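Local coordinates for amino acid ABC transporter, periplasmic amino acid-binding protein (Brucella ovis, PDB 4Z9N), which binds glutathione and probably delivers it or related amino-acid compounds to an ABC transporter as its periplasmic binding component, at residues T66-K71 with D83-N88; T75-G80 with T216-D221; F114-K119 with V202-I207. One frame throughout, in Å; residues are numbered along the deposited sequence.

Contact 1 (T66-K71 with D83-N88); sequences TPLNAK and DVLIRN. With GSH (glutathione), chain U.
R87 runs its side chain beside the backbone of L68 to A70, and an edge of its guanidinium meets the L68 carbonyl: NE donates to L68 O at 2.8 Å, nearly straight. The oxygen lies in the guanidinium plane, although NE is tilted 33° from the carbonyl plane. With CG anti to the backbone N (chi1 -178°) and a bend at chi2, the chain carries the group to that carbonyl and leaves its far end for the ligand. There NH1 and NH2 of R87 fork onto one oxygen of glutathione, OE1 of the gamma-glutamyl carbonyl, at 3.0 and 3.1 Å. Three bonds thus hold the guanidinium against rotation. Next to it, A70 N makes a weak hydrogen bond to glutathione O32, and N69 OD1 accepts from K71 N in an Asx turn. N88, the residue after R87, holds the tripeptide further along: its ND2 donates to glutathione O2 at 2.9 Å, and its carbonyl O takes glutathione N1. L68, N69, A70, R87 and N88 all belong to the glutathione pocket. Away from the ligand the contact is apolar, L68 CD1 meeting L85 CD1 at 3.9 Å. The segments follow strands 63-67 and 84-85, which flank strand 21-25 in a parallel sheet, with helix 73-78 between them in the chain. That helix packs on L68, L85 and R87, while strand 211-218 meets V84, L85 and I86.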
ATOM      1  N   THR D  66      10.344  23.862   3.530  1.00 21.81           N
ATOM      2  CA  THR D  66      10.370  24.161   4.958  1.00 24.93           C
ATOM      3  C   THR D  66      11.137  23.061   5.693  1.00 23.67           C
ATOM      4  O   THR D  66      10.596  21.982   5.914  1.00 23.24           O
ATOM      5  CB  THR D  66       8.935  24.272   5.520  1.00 22.94           C
ATOM      6  OG1 THR D  66       8.236  25.332   4.845  1.00 22.95           O
ATOM      7  CG2 THR D  66       8.929  24.530   7.049  1.00 22.50           C
ATOM      8  N   PRO D  67      12.407  23.321   6.055  1.00 23.80           N
ATOM      9  CA  PRO D  67      13.150  22.310   6.817  1.00 21.20           C
ATOM     10  C   PRO D  67      12.548  22.127   8.207  1.00 21.11           C
ATOM     11  O   PRO D  67      12.220  23.116   8.859  1.00 22.02           O
ATOM     12  CB  PRO D  67      14.563  22.886   6.895  1.00 25.90           C
ATOM     13  CG  PRO D  67      14.366  24.372   6.778  1.00 27.33           C
ATOM     14  CD  PRO D  67      13.183  24.556   5.851  1.00 25.67           C
ATOM     15  N   LEU D  68      12.398  20.868   8.621  1.00 20.10           N
ATOM     16  CA  LEU D  68      11.749  20.490   9.872  1.00 21.61           C
ATOM     17  C   LEU D  68      12.509  19.394  10.634  1.00 21.93           C
ATOM     18  O   LEU D  68      12.817  18.341  10.078  1.00 18.47           O
ATOM     19  CB  LEU D  68      10.301  20.036   9.597  1.00 22.74           C
ATOM     20  CG  LEU D  68       9.371  20.999   8.849  1.00 21.53           C
ATOM     21  CD1 LEU D  68       8.133  20.330   8.269  1.00 18.94           C
ATOM     22  CD2 LEU D  68       8.952  22.088   9.828  1.00 20.83           C
ATOM     23  N   ASN D  69      12.804  19.629  11.913  1.00 23.44           N
ATOM     24  CA  ASN D  69      13.432  18.573  12.703  1.00 24.44           C
ATOM     25  C   ASN D  69      12.362  17.572  13.130  1.00 21.08           C
ATOM     26  O   ASN D  69      11.167  17.764  12.859  1.00 22.03           O
ATOM     27  CB  ASN D  69      14.220  19.146  13.907  1.00 26.21           C
ATOM     28  CG  ASN D  69      13.340  19.750  14.991  1.00 28.85           C
ATOM     29  OD1 ASN D  69      12.278  19.243  15.310  1.00 26.15           O
ATOM     30  ND2 ASN D  69      13.809  20.861  15.574  1.00 34.36           N
ATOM     31  N   ALA D  70      12.787  16.495  13.783  1.00 19.74           N
ATOM     32  CA  ALA D  70      11.906  15.360  14.032  1.00 19.16           C
ATOM     33  C   ALA D  70      10.712  15.748  14.902  1.00 19.25           C
ATOM     34  O   ALA D  70       9.644  15.125  14.841  1.00 17.65           O
ATOM     35  CB  ALA D  70      12.693  14.230  14.683  1.00 22.18           C
ATOM     36  N   LYS D  71      10.907  16.782  15.714  1.00 19.59           N
ATOM     37  CA  LYS D  71       9.897  17.203  16.677  1.00 24.18           C
ATOM     38  C   LYS D  71       8.886  18.236  16.161  1.00 24.83           C
ATOM     39  O   LYS D  71       7.802  18.366  16.713  1.00 27.93           O
ATOM     40  CB  LYS D  71      10.585  17.751  17.916  1.00 24.42           C
ATOM     41  CG  LYS D  71      11.113  16.670  18.828  1.00 28.91           C
ATOM     42  CD  LYS D  71      11.664  17.272  20.107  1.00 37.32           C
ATOM     43  CE  LYS D  71      11.424  16.336  21.279  1.00 38.78           C
ATOM     44  NZ  LYS D  71      11.776  16.986  22.571  1.00 42.07           N
ATOM     45  N   ASP D  83       1.971  22.088   2.998  1.00 21.77           N
ATOM     46  CA  ASP D  83       0.884  21.418   2.295  1.00 19.84           C
ATOM     47  C   ASP D  83       1.051  19.895   2.313  1.00 21.50           C
ATOM     48  O   ASP D  83       0.072  19.160   2.211  1.00 18.15           O
ATOM     49  CB  ASP D  83       0.819  21.913   0.843  1.00 23.10           C
ATOM     50  CG  ASP D  83       0.664  23.423   0.750  1.00 24.35           C
ATOM     51  OD1 ASP D  83      -0.216  23.982   1.436  1.00 24.85           O
ATOM     52  OD2 ASP D  83       1.434  24.053  -0.004  1.00 24.80           O
ATOM     53  N   VAL D  84       2.293  19.438   2.428  1.00 18.07           N
ATOM     54  CA  VAL D  84       2.627  18.012   2.413  1.00 16.97           C
ATOM     55  C   VAL D  84       3.945  17.824   3.162  1.00 16.89           C
ATOM     56  O   VAL D  84       4.787  18.729   3.200  1.00 17.35           O
ATOM     57  CB  VAL D  84       2.721  17.454   0.954  1.00 16.78           C
ATOM     58  CG1 VAL D  84       3.830  18.150   0.171  1.00 20.21           C
ATOM     59  CG2 VAL D  84       2.898  15.918   0.934  1.00 15.72           C
ATOM     60  N   LEU D  85       4.100  16.659   3.781  1.00 15.80           N
ATOM     61  CA  LEU D  85       5.317  16.310   4.498  1.00 17.10           C
ATOM     62  C   LEU D  85       5.935  15.088   3.850  1.00 14.76           C
ATOM     63  O   LEU D  85       5.340  14.016   3.857  1.00 14.05           O
ATOM     64  CB  LEU D  85       5.022  16.035   5.975  1.00 16.17           C
ATOM     65  CG  LEU D  85       6.201  15.586   6.834  1.00 16.94           C
ATOM     66  CD1 LEU D  85       7.199  16.747   7.059  1.00 15.95           C
ATOM     67  CD2 LEU D  85       5.688  15.060   8.192  1.00 15.50           C
ATOM     68  N   ILE D  86       7.109  15.261   3.260  1.00 19.35           N
ATOM     69  CA  ILE D  86       7.802  14.163   2.603  1.00 17.63           C
ATOM     70  C   ILE D  86       9.196  14.180   3.185  1.00 17.34           C
ATOM     71  O   ILE D  86      10.041  14.939   2.747  1.00 16.52           O
ATOM     72  CB  ILE D  86       7.792  14.308   1.087  1.00 14.84           C
ATOM     73  CG1 ILE D  86       6.351  14.459   0.607  1.00 18.13           C
ATOM     74  CG2 ILE D  86       8.409  13.051   0.438  1.00 14.66           C
ATOM     75  CD1 ILE D  86       6.193  14.648  -0.894  1.00 18.19           C
ATOM     76  N   ARG D  87       9.415  13.369   4.212  1.00 16.72           N
ATOM     77  CA  ARG D  87      10.581  13.564   5.059  1.00 15.81           C
ATOM     78  C   ARG D  87      10.867  12.322   5.889  1.00 14.51           C
ATOM     79  O   ARG D  87      10.803  12.375   7.115  1.00 16.24           O
ATOM     80  CB  ARG D  87      10.356  14.795   5.964  1.00 16.47           C
ATOM     81  CG  ARG D  87      11.515  15.173   6.902  1.00 17.37           C
ATOM     82  CD  ARG D  87      10.976  15.665   8.230  1.00 17.63           C
ATOM     83  NE  ARG D  87      12.003  15.785   9.269  1.00 18.56           N
ATOM     84  CZ  ARG D  87      12.486  14.749   9.955  1.00 18.51           C
ATOM     85  NH1 ARG D  87      12.077  13.516   9.676  1.00 17.05           N
ATOM     86  NH2 ARG D  87      13.406  14.946  10.897  1.00 18.79           N
ATOM     87  N   ASN D  88      11.200  11.219   5.211  1.00 13.13           N
ATOM     88  CA  ASN D  88      11.632   9.973   5.865  1.00 12.54           C
ATOM     89  C   ASN D  88      10.840   9.705   7.146  1.00 15.69           C
ATOM     90  O   ASN D  88      11.403   9.357   8.176  1.00 14.70           O
ATOM     91  CB  ASN D  88      13.179   9.976   6.151  1.00 12.97           C
ATOM     92  CG  ASN D  88      13.692  11.238   6.899  1.00 14.54           C
ATOM     93  OD1 ASN D  88      13.638  12.365   6.386  1.00 16.30           O
ATOM     94  ND2 ASN D  88      14.261  11.024   8.094  1.00 15.66           N
TER
HETATM   95  N1  GSH U 401      11.586   7.330  10.241  1.00 12.03           N
HETATM   96  CA1 GSH U 401      11.767   7.675  11.652  1.00 10.27           C
HETATM   97  C1  GSH U 401      10.514   8.402  12.136  1.00 12.10           C
HETATM   98  O11 GSH U 401      10.393   8.663  13.366  1.00 15.66           O
HETATM   99  O12 GSH U 401       9.612   8.749  11.324  1.00 11.89           O
HETATM  100  CB1 GSH U 401      12.974   8.603  11.870  1.00  9.38           C
HETATM  101  CG1 GSH U 401      12.759   9.898  11.064  1.00 10.87           C
HETATM  102  CD1 GSH U 401      13.818  10.914  11.476  1.00 16.59           C
HETATM  103  OE1 GSH U 401      13.526  11.995  11.887  1.00 17.25           O
HETATM  104  N2  GSH U 401      15.204  10.536  11.344  1.00 15.97           N
HETATM  105  CA2 GSH U 401      16.209  11.496  11.761  1.00 18.95           C
HETATM  106  C2  GSH U 401      16.164  12.784  10.925  1.00 16.60           C
HETATM  107  O2  GSH U 401      15.641  12.863   9.860  1.00 16.80           O
HETATM  108  CB2 GSH U 401      17.594  10.841  11.799  1.00 18.47           C
HETATM  109  SG2 GSH U 401      18.225  10.465  10.141  1.00 23.59           S
HETATM  110  N3  GSH U 401      16.759  13.960  11.524  1.00 16.84           N
HETATM  111  CA3 GSH U 401      16.751  15.208  10.810  1.00 20.58           C
HETATM  112  C3  GSH U 401      16.182  16.288  11.731  1.00 19.23           C
HETATM  113  O31 GSH U 401      16.308  17.495  11.394  1.00 23.49           O
HETATM  114  O32 GSH U 401      15.580  15.976  12.804  1.00 19.53           O

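Contact 2 (T75-G80 with T216-D221); sequences TALQSG and TVRQGD. With NA (sodium ion), chain K.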
ATOM      1  N   THR D  75       3.559  19.185  13.546  0.66 21.70           N
ATOM      2  CA  THR D  75       2.899  20.445  13.875  0.66 23.41           C
ATOM      3  C   THR D  75       2.817  21.336  12.637  0.66 25.59           C
ATOM      4  O   THR D  75       1.785  21.951  12.365  0.66 21.47           O
ATOM      5  CB  THR D  75       3.638  21.195  14.999  0.66 23.48           C
ATOM      6  OG1 THR D  75       3.754  20.342  16.144  0.66 22.88           O
ATOM      7  CG2 THR D  75       2.882  22.457  15.383  0.66 23.06           C
ATOM      8  N   ALA D  76       3.914  21.373  11.886  1.00 22.07           N
ATOM      9  CA  ALA D  76       4.007  22.184  10.674  1.00 24.91           C
ATOM     10  C   ALA D  76       2.942  21.774   9.658  1.00 23.64           C
ATOM     11  O   ALA D  76       2.391  22.616   8.963  1.00 21.12           O
ATOM     12  CB  ALA D  76       5.398  22.068  10.052  1.00 20.69           C
ATOM     13  N   LEU D  77       2.650  20.477   9.574  1.00 19.28           N
ATOM     14  CA  LEU D  77       1.628  20.010   8.643  1.00 18.80           C
ATOM     15  C   LEU D  77       0.225  20.261   9.211  1.00 23.93           C
ATOM     16  O   LEU D  77      -0.671  20.712   8.493  1.00 19.74           O
ATOM     17  CB  LEU D  77       1.828  18.526   8.327  1.00 17.48           C
ATOM     18  CG  LEU D  77       0.864  17.845   7.345  1.00 16.93           C
ATOM     19  CD1 LEU D  77       0.886  18.516   5.969  1.00 18.47           C
ATOM     20  CD2 LEU D  77       1.196  16.360   7.214  1.00 18.07           C
ATOM     21  N   GLN D  78       0.039  19.988  10.501  1.00 20.43           N
ATOM     22  CA  GLN D  78      -1.267  20.179  11.132  1.00 19.93           C
ATOM     23  C   GLN D  78      -1.716  21.626  11.069  1.00 24.88           C
ATOM     24  O   GLN D  78      -2.901  21.909  10.935  1.00 26.88           O
ATOM     25  CB  GLN D  78      -1.234  19.729  12.597  1.00 21.73           C
ATOM     26  CG  GLN D  78      -1.058  18.238  12.800  1.00 20.24           C
ATOM     27  CD  GLN D  78      -0.786  17.901  14.265  1.00 26.06           C
ATOM     28  OE1 GLN D  78      -1.283  16.904  14.797  1.00 27.15           O
ATOM     29  NE2 GLN D  78      -0.011  18.747  14.923  1.00 22.67           N
ATOM     30  N   SER D  79      -0.761  22.540  11.168  1.00 22.07           N
ATOM     31  CA  SER D  79      -1.076  23.958  11.281  1.00 23.69           C
ATOM     32  C   SER D  79      -1.403  24.547   9.910  1.00 25.02           C
ATOM     33  O   SER D  79      -1.965  25.638   9.804  1.00 25.49           O
ATOM     34  CB  SER D  79       0.091  24.716  11.907  1.00 24.63           C
ATOM     35  OG  SER D  79       1.132  24.895  10.951  1.00 24.61           O
ATOM     36  N   GLY D  80      -1.037  23.827   8.861  1.00 22.81           N
ATOM     37  CA  GLY D  80      -1.210  24.340   7.516  1.00 24.52           C
ATOM     38  C   GLY D  80       0.015  25.054   6.978  1.00 26.28           C
ATOM     39  O   GLY D  80      -0.001  25.567   5.855  1.00 27.02           O
ATOM     40  N   THR D 216       2.849  12.289   3.646  1.00 14.45           N
ATOM     41  CA  THR D 216       1.975  12.596   4.775  1.00 14.40           C
ATOM     42  C   THR D 216       1.162  13.859   4.514  1.00 16.94           C
ATOM     43  O   THR D 216       1.721  14.870   4.132  1.00 18.22           O
ATOM     44  CB  THR D 216       2.820  12.739   6.049  1.00 17.40           C
ATOM     45  OG1 THR D 216       3.668  11.585   6.155  1.00 15.76           O
ATOM     46  CG2 THR D 216       1.936  12.839   7.294  1.00 14.46           C
ATOM     47  N   VAL D 217      -0.159  13.772   4.668  1.00 15.31           N
ATOM     48  CA  VAL D 217      -1.058  14.904   4.440  1.00 16.32           C
ATOM     49  C   VAL D 217      -2.041  15.018   5.604  1.00 16.38           C
ATOM     50  O   VAL D 217      -2.152  14.107   6.429  1.00 15.61           O
ATOM     51  CB  VAL D 217      -1.842  14.781   3.108  1.00 18.71           C
ATOM     52  CG1 VAL D 217      -0.912  14.880   1.887  1.00 17.68           C
ATOM     53  CG2 VAL D 217      -2.642  13.478   3.072  1.00 20.67           C
ATOM     54  N   ARG D 218      -2.760  16.132   5.658  1.00 19.23           N
ATOM     55  CA  ARG D 218      -3.833  16.288   6.640  1.00 17.75           C
ATOM     56  C   ARG D 218      -5.028  15.421   6.242  1.00 21.76           C
ATOM     57  O   ARG D 218      -5.296  15.241   5.059  1.00 21.87           O
ATOM     58  CB  ARG D 218      -4.257  17.759   6.754  1.00 19.22           C
ATOM     59  CG  ARG D 218      -3.189  18.658   7.349  1.00 19.80           C
ATOM     60  CD  ARG D 218      -3.669  20.102   7.469  1.00 21.42           C
ATOM     61  NE  ARG D 218      -3.903  20.720   6.173  1.00 22.26           N
ATOM     62  CZ  ARG D 218      -2.960  21.305   5.441  1.00 23.60           C
ATOM     63  NH1 ARG D 218      -1.707  21.342   5.869  1.00 22.45           N
ATOM     64  NH2 ARG D 218      -3.268  21.833   4.267  1.00 23.55           N
ATOM     65  N   GLN D 219      -5.737  14.880   7.233  1.00 19.79           N
ATOM     66  CA  GLN D 219      -7.070  14.306   7.009  1.00 19.92           C
ATOM     67  C   GLN D 219      -8.059  15.363   6.518  1.00 19.70           C
ATOM     68  O   GLN D 219      -7.819  16.562   6.651  1.00 24.42           O
ATOM     69  CB  GLN D 219      -7.607  13.665   8.298  1.00 23.38           C
ATOM     70  CG  GLN D 219      -6.859  12.409   8.694  1.00 27.44           C
ATOM     71  CD  GLN D 219      -7.383  11.752   9.966  1.00 27.53           C
ATOM     72  OE1 GLN D 219      -7.034  10.600  10.273  1.00 24.35           O
ATOM     73  NE2 GLN D 219      -8.218  12.477  10.713  1.00 25.29           N
ATOM     74  N   GLY D 220      -9.175  14.920   5.942  1.00 20.96           N
ATOM     75  CA  GLY D 220     -10.260  15.820   5.583  1.00 26.13           C
ATOM     76  C   GLY D 220     -10.153  16.544   4.247  1.00 25.19           C
ATOM     77  O   GLY D 220     -10.905  17.479   3.980  1.00 25.31           O
ATOM     78  N   ASP D 221      -9.217  16.122   3.403  1.00 22.33           N
ATOM     79  CA  ASP D 221      -9.110  16.692   2.066  1.00 21.55           C
ATOM     80  C   ASP D 221      -8.747  15.572   1.089  1.00 24.09           C
ATOM     81  O   ASP D 221      -7.572  15.366   0.770  1.00 20.72           O
ATOM     82  CB  ASP D 221      -8.071  17.825   2.041  1.00 22.12           C
ATOM     83  CG  ASP D 221      -8.094  18.623   0.754  1.00 23.89           C
ATOM     84  OD1 ASP D 221      -8.641  18.130  -0.265  1.00 24.39           O
ATOM     85  OD2 ASP D 221      -7.554  19.758   0.753  1.00 26.33           O
TER
HETATM   86 NA    NA K 405      -5.618   8.812   9.315  1.00 13.31          NA
HETATM   87  O   HOH W   1      -1.387  23.927   3.801  1.00 28.97           O
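The one direct hydrogen bond between the segments runs from R218 to the last turn of helix 73-78: R218 NH1 donates to L77 O at 2.9 Å. The bond is fairly straight; NH1 comes in within the carbonyl plane, and L77 O lies at the edge of the R218 guanidinium, close to its plane. L77 O takes a second bond from G80 N at 3.2 Å, where the chain leaves the helix with positive phi. NH1 also donates to V82 O. Its bond to L77 O puts a cationic group at the carbonyl end of helix 73-78, which probably favours the charge. Water adds to this grip, accepting from R218 NH2 and lying 3.0 Å from G80 O. The T216 hydroxyl is bonded to G214 O.

Van der Waals packing comes chiefly from L77. Its CG is anti to the backbone N (chi1 -179°), which sends the branch toward strand 211-218; there CD2 rests 3.6 Å from T216 CG2 and 3.5 Å from T216 O. The aliphatic part of R218 crosses L77 at a slant, with CD 3.2 Å from L77 O, and bends at chi3 to bring the guanidinium back.

Metal binding follows directly in the chain. Q219 joins D96, L101 and D102 around a sodium ion, together with D226 of the second subunit, so the site bridges the dimer. D221 then caps helix 222-240. L77 packs on both L101 of strand 101-117 and L85 of strand 84-85, while V217 packs on helix 222-240.

Contact 3 (F114-K119 with V202-I207); sequences FMINSK and VILPEI
I116 and L204 meet with their chains at about a right angle, I116 CD1 lying 4.1 Å from L204 CD2. I116 holds CG1 between its backbone N and carbonyl carbon (chi1 59°), which lays the CG1-CD1 arm against the leucine methyl. L204 also touches F114, its CD1 lying 4.2 Å from F114 CB, while the phenylalanine side chain goes on to helix 142-153. At the other end of the pairing, V202 turns CG2 against S118, with S118 OG 3.5 Å away; that hydroxyl is bonded to D200 O. Beneath these side chains the strands form an antiparallel ladder: I116 and V202 are a hydrogen-bonded pair, joined by I116 N to V202 O and V202 N to I116 O, and L204 N continues it to F114 O at 2.9 Å. Strand 201-203 thereby lines strand 101-117, in the mixed sheet of the second lobe of a two-lobed periplasmic binding protein. M115 and I203 form the non-hydrogen-bonded pair and set out from the sheet face opposite to that of I116 and V202, though the end of M115 then leads away. Their chains slant across one another, M115 SD 4.1 Å from I203 CG1, and both pack on L188 of helix 185-192. Where the strands part, one water accepts from F114 N and donates to L204 O.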
ATOM      1  N   PHE D 114      21.683  -0.242  13.104  1.00 17.77           N
ATOM      2  CA  PHE D 114      22.739   0.295  13.965  1.00 17.94           C
ATOM      3  C   PHE D 114      24.045   0.449  13.200  1.00 17.92           C
ATOM      4  O   PHE D 114      24.392  -0.402  12.388  1.00 19.76           O
ATOM      5  CB  PHE D 114      22.976  -0.618  15.171  1.00 17.28           C
ATOM      6  CG  PHE D 114      21.800  -0.730  16.076  1.00 17.73           C
ATOM      7  CD1 PHE D 114      20.818  -1.690  15.840  1.00 18.70           C
ATOM      8  CD2 PHE D 114      21.654   0.143  17.142  1.00 18.12           C
ATOM      9  CE1 PHE D 114      19.724  -1.788  16.668  1.00 18.03           C
ATOM     10  CE2 PHE D 114      20.555   0.056  17.982  1.00 18.96           C
ATOM     11  CZ  PHE D 114      19.589  -0.914  17.742  1.00 18.92           C
ATOM     12  N   MET D 115      24.771   1.526  13.474  1.00 18.46           N
ATOM     13  CA  MET D 115      26.067   1.762  12.830  1.00 19.86           C
ATOM     14  C   MET D 115      27.154   1.955  13.882  1.00 20.96           C
ATOM     15  O   MET D 115      26.916   2.606  14.906  1.00 21.88           O
ATOM     16  CB  MET D 115      25.982   2.978  11.912  1.00 22.18           C
ATOM     17  CG  MET D 115      27.247   3.251  11.094  1.00 22.65           C
ATOM     18  SD  MET D 115      26.928   4.461   9.785  1.00 21.69           S
ATOM     19  CE  MET D 115      26.630   5.942  10.752  1.00 20.71           C
ATOM     20  N   ILE D 116      28.334   1.387  13.630  1.00 22.46           N
ATOM     21  CA  ILE D 116      29.485   1.548  14.513  1.00 26.26           C
ATOM     22  C   ILE D 116      30.715   1.938  13.716  1.00 29.87           C
ATOM     23  O   ILE D 116      30.775   1.742  12.501  1.00 25.69           O
ATOM     24  CB  ILE D 116      29.796   0.266  15.310  1.00 26.33           C
ATOM     25  CG1 ILE D 116      30.068  -0.897  14.348  1.00 30.21           C
ATOM     26  CG2 ILE D 116      28.680  -0.063  16.288  1.00 23.07           C
ATOM     27  CD1 ILE D 116      30.832  -2.041  14.954  1.00 33.36           C
ATOM     28  N   ASN D 117      31.707   2.470  14.416  1.00 26.62           N
ATOM     29  CA  ASN D 117      33.023   2.656  13.834  1.00 28.54           C
ATOM     30  C   ASN D 117      33.784   1.363  14.059  1.00 29.87           C
ATOM     31  O   ASN D 117      34.173   1.059  15.186  1.00 34.16           O
ATOM     32  CB  ASN D 117      33.745   3.848  14.465  1.00 33.51           C
ATOM     33  CG  ASN D 117      35.078   4.132  13.802  1.00 31.50           C
ATOM     34  OD1 ASN D 117      35.855   3.218  13.535  1.00 35.13           O
ATOM     35  ND2 ASN D 117      35.330   5.398  13.494  1.00 33.54           N
ATOM     36  N   SER D 118      33.999   0.608  12.984  1.00 30.53           N
ATOM     37  CA  SER D 118      34.623  -0.709  13.086  1.00 39.31           C
ATOM     38  C   SER D 118      36.104  -0.608  13.432  1.00 39.53           C
ATOM     39  O   SER D 118      36.719  -1.594  13.848  1.00 38.06           O
ATOM     40  CB  SER D 118      34.441  -1.494  11.784  1.00 40.55           C
ATOM     41  OG  SER D 118      35.057  -0.832  10.696  1.00 45.58           O
ATOM     42  N   LYS D 119      36.672   0.582  13.272  1.00 36.77           N
ATOM     43  CA  LYS D 119      38.058   0.799  13.668  1.00 41.60           C
ATOM     44  C   LYS D 119      38.147   0.984  15.188  1.00 44.73           C
ATOM     45  O   LYS D 119      39.092   0.508  15.822  1.00 49.34           O
ATOM     46  CB  LYS D 119      38.650   2.001  12.927  1.00 40.10           C
ATOM     47  N   VAL D 202      30.531   0.899   9.768  1.00 27.11           N
ATOM     48  CA  VAL D 202      29.857  -0.298   9.313  1.00 26.48           C
ATOM     49  C   VAL D 202      28.414  -0.281   9.784  1.00 26.15           C
ATOM     50  O   VAL D 202      28.152  -0.015  10.952  1.00 26.60           O
ATOM     51  CB  VAL D 202      30.577  -1.558   9.820  1.00 32.64           C
ATOM     52  CG1 VAL D 202      29.770  -2.808   9.471  1.00 35.66           C
ATOM     53  CG2 VAL D 202      31.967  -1.645   9.213  1.00 36.18           C
ATOM     54  N   ILE D 203      27.485  -0.548   8.874  1.00 23.91           N
ATOM     55  CA  ILE D 203      26.090  -0.766   9.260  1.00 22.38           C
ATOM     56  C   ILE D 203      25.929  -2.247   9.565  1.00 26.59           C
ATOM     57  O   ILE D 203      26.194  -3.098   8.706  1.00 24.29           O
ATOM     58  CB  ILE D 203      25.128  -0.305   8.168  1.00 21.58           C
ATOM     59  CG1 ILE D 203      25.315   1.189   7.887  1.00 25.98           C
ATOM     60  CG2 ILE D 203      23.684  -0.646   8.534  1.00 20.14           C
ATOM     61  CD1 ILE D 203      24.560   1.684   6.650  1.00 28.83           C
ATOM     62  N   LEU D 204      25.525  -2.555  10.792  1.00 21.83           N
ATOM     63  CA  LEU D 204      25.427  -3.938  11.236  1.00 24.26           C
ATOM     64  C   LEU D 204      24.246  -4.599  10.535  1.00 25.76           C
ATOM     65  O   LEU D 204      23.362  -3.902  10.027  1.00 20.12           O
ATOM     66  CB  LEU D 204      25.293  -4.017  12.766  1.00 23.79           C
ATOM     67  CG  LEU D 204      26.474  -3.419  13.534  1.00 22.79           C
ATOM     68  CD1 LEU D 204      26.219  -3.353  15.022  1.00 27.66           C
ATOM     69  CD2 LEU D 204      27.744  -4.202  13.243  1.00 24.34           C
ATOM     70  N   PRO D 205      24.236  -5.943  10.485  1.00 25.10           N
ATOM     71  CA  PRO D 205      23.222  -6.631   9.680  1.00 23.16           C
ATOM     72  C   PRO D 205      21.791  -6.506  10.206  1.00 23.07           C
ATOM     73  O   PRO D 205      20.857  -6.546   9.406  1.00 20.79           O
ATOM     74  CB  PRO D 205      23.671  -8.099   9.731  1.00 25.65           C
ATOM     75  CG  PRO D 205      25.096  -8.067  10.176  1.00 29.00           C
ATOM     76  CD  PRO D 205      25.185  -6.893  11.089  1.00 26.81           C
ATOM     77  N   GLU D 206      21.615  -6.375  11.517  1.00 19.75           N
ATOM     78  CA  GLU D 206      20.273  -6.452  12.106  1.00 21.22           C
ATOM     79  C   GLU D 206      19.341  -5.305  11.695  1.00 21.70           C
ATOM     80  O   GLU D 206      19.725  -4.131  11.704  1.00 22.47           O
ATOM     81  CB  GLU D 206      20.370  -6.494  13.637  1.00 25.22           C
ATOM     82  CG  GLU D 206      20.834  -7.838  14.219  1.00 28.81           C
ATOM     83  CD  GLU D 206      22.337  -8.058  14.128  1.00 26.81           C
ATOM     84  OE1 GLU D 206      23.069  -7.122  13.738  1.00 23.34           O
ATOM     85  OE2 GLU D 206      22.788  -9.180  14.461  1.00 28.79           O
ATOM     86  N   ILE D 207      18.110  -5.668  11.339  1.00 16.19           N
ATOM     87  CA  ILE D 207      17.042  -4.706  11.081  1.00 15.20           C
ATOM     88  C   ILE D 207      15.962  -4.962  12.100  1.00 15.97           C
ATOM     89  O   ILE D 207      15.391  -6.052  12.112  1.00 17.84           O
ATOM     90  CB  ILE D 207      16.500  -4.836   9.659  1.00 23.18           C
ATOM     91  CG1 ILE D 207      17.616  -4.537   8.658  1.00 27.46           C
ATOM     92  CG2 ILE D 207      15.253  -3.949   9.469  1.00 22.49           C
ATOM     93  CD1 ILE D 207      17.290  -4.923   7.247  1.00 33.73           C
TER
HETATM   94  O   HOH W   2      21.915  -2.939  12.071  1.00 26.89           O

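How the contacts relate
From the N terminus, strand 63-67 leads into contact 1, which closes a short loop when the chain returns at 83-88 after helix 73-78. That helix lies inside the loop and opens contact 2 before contact 1 is complete, so the two cross, and contact 2 closes only at 216-221. They touch directly: L85 N and T216 O probably form a hydrogen bond, tying the parallel sheet of the first lobe to strand 211-218. Contact 3 is nested wholly within contact 2, its centre about 36 Å from that of contact 2 and on the far side of the chain's centre, in the other lobe. Strands 101-117 and 211-218, neighbours in the mixed sheet, connect these distant regions.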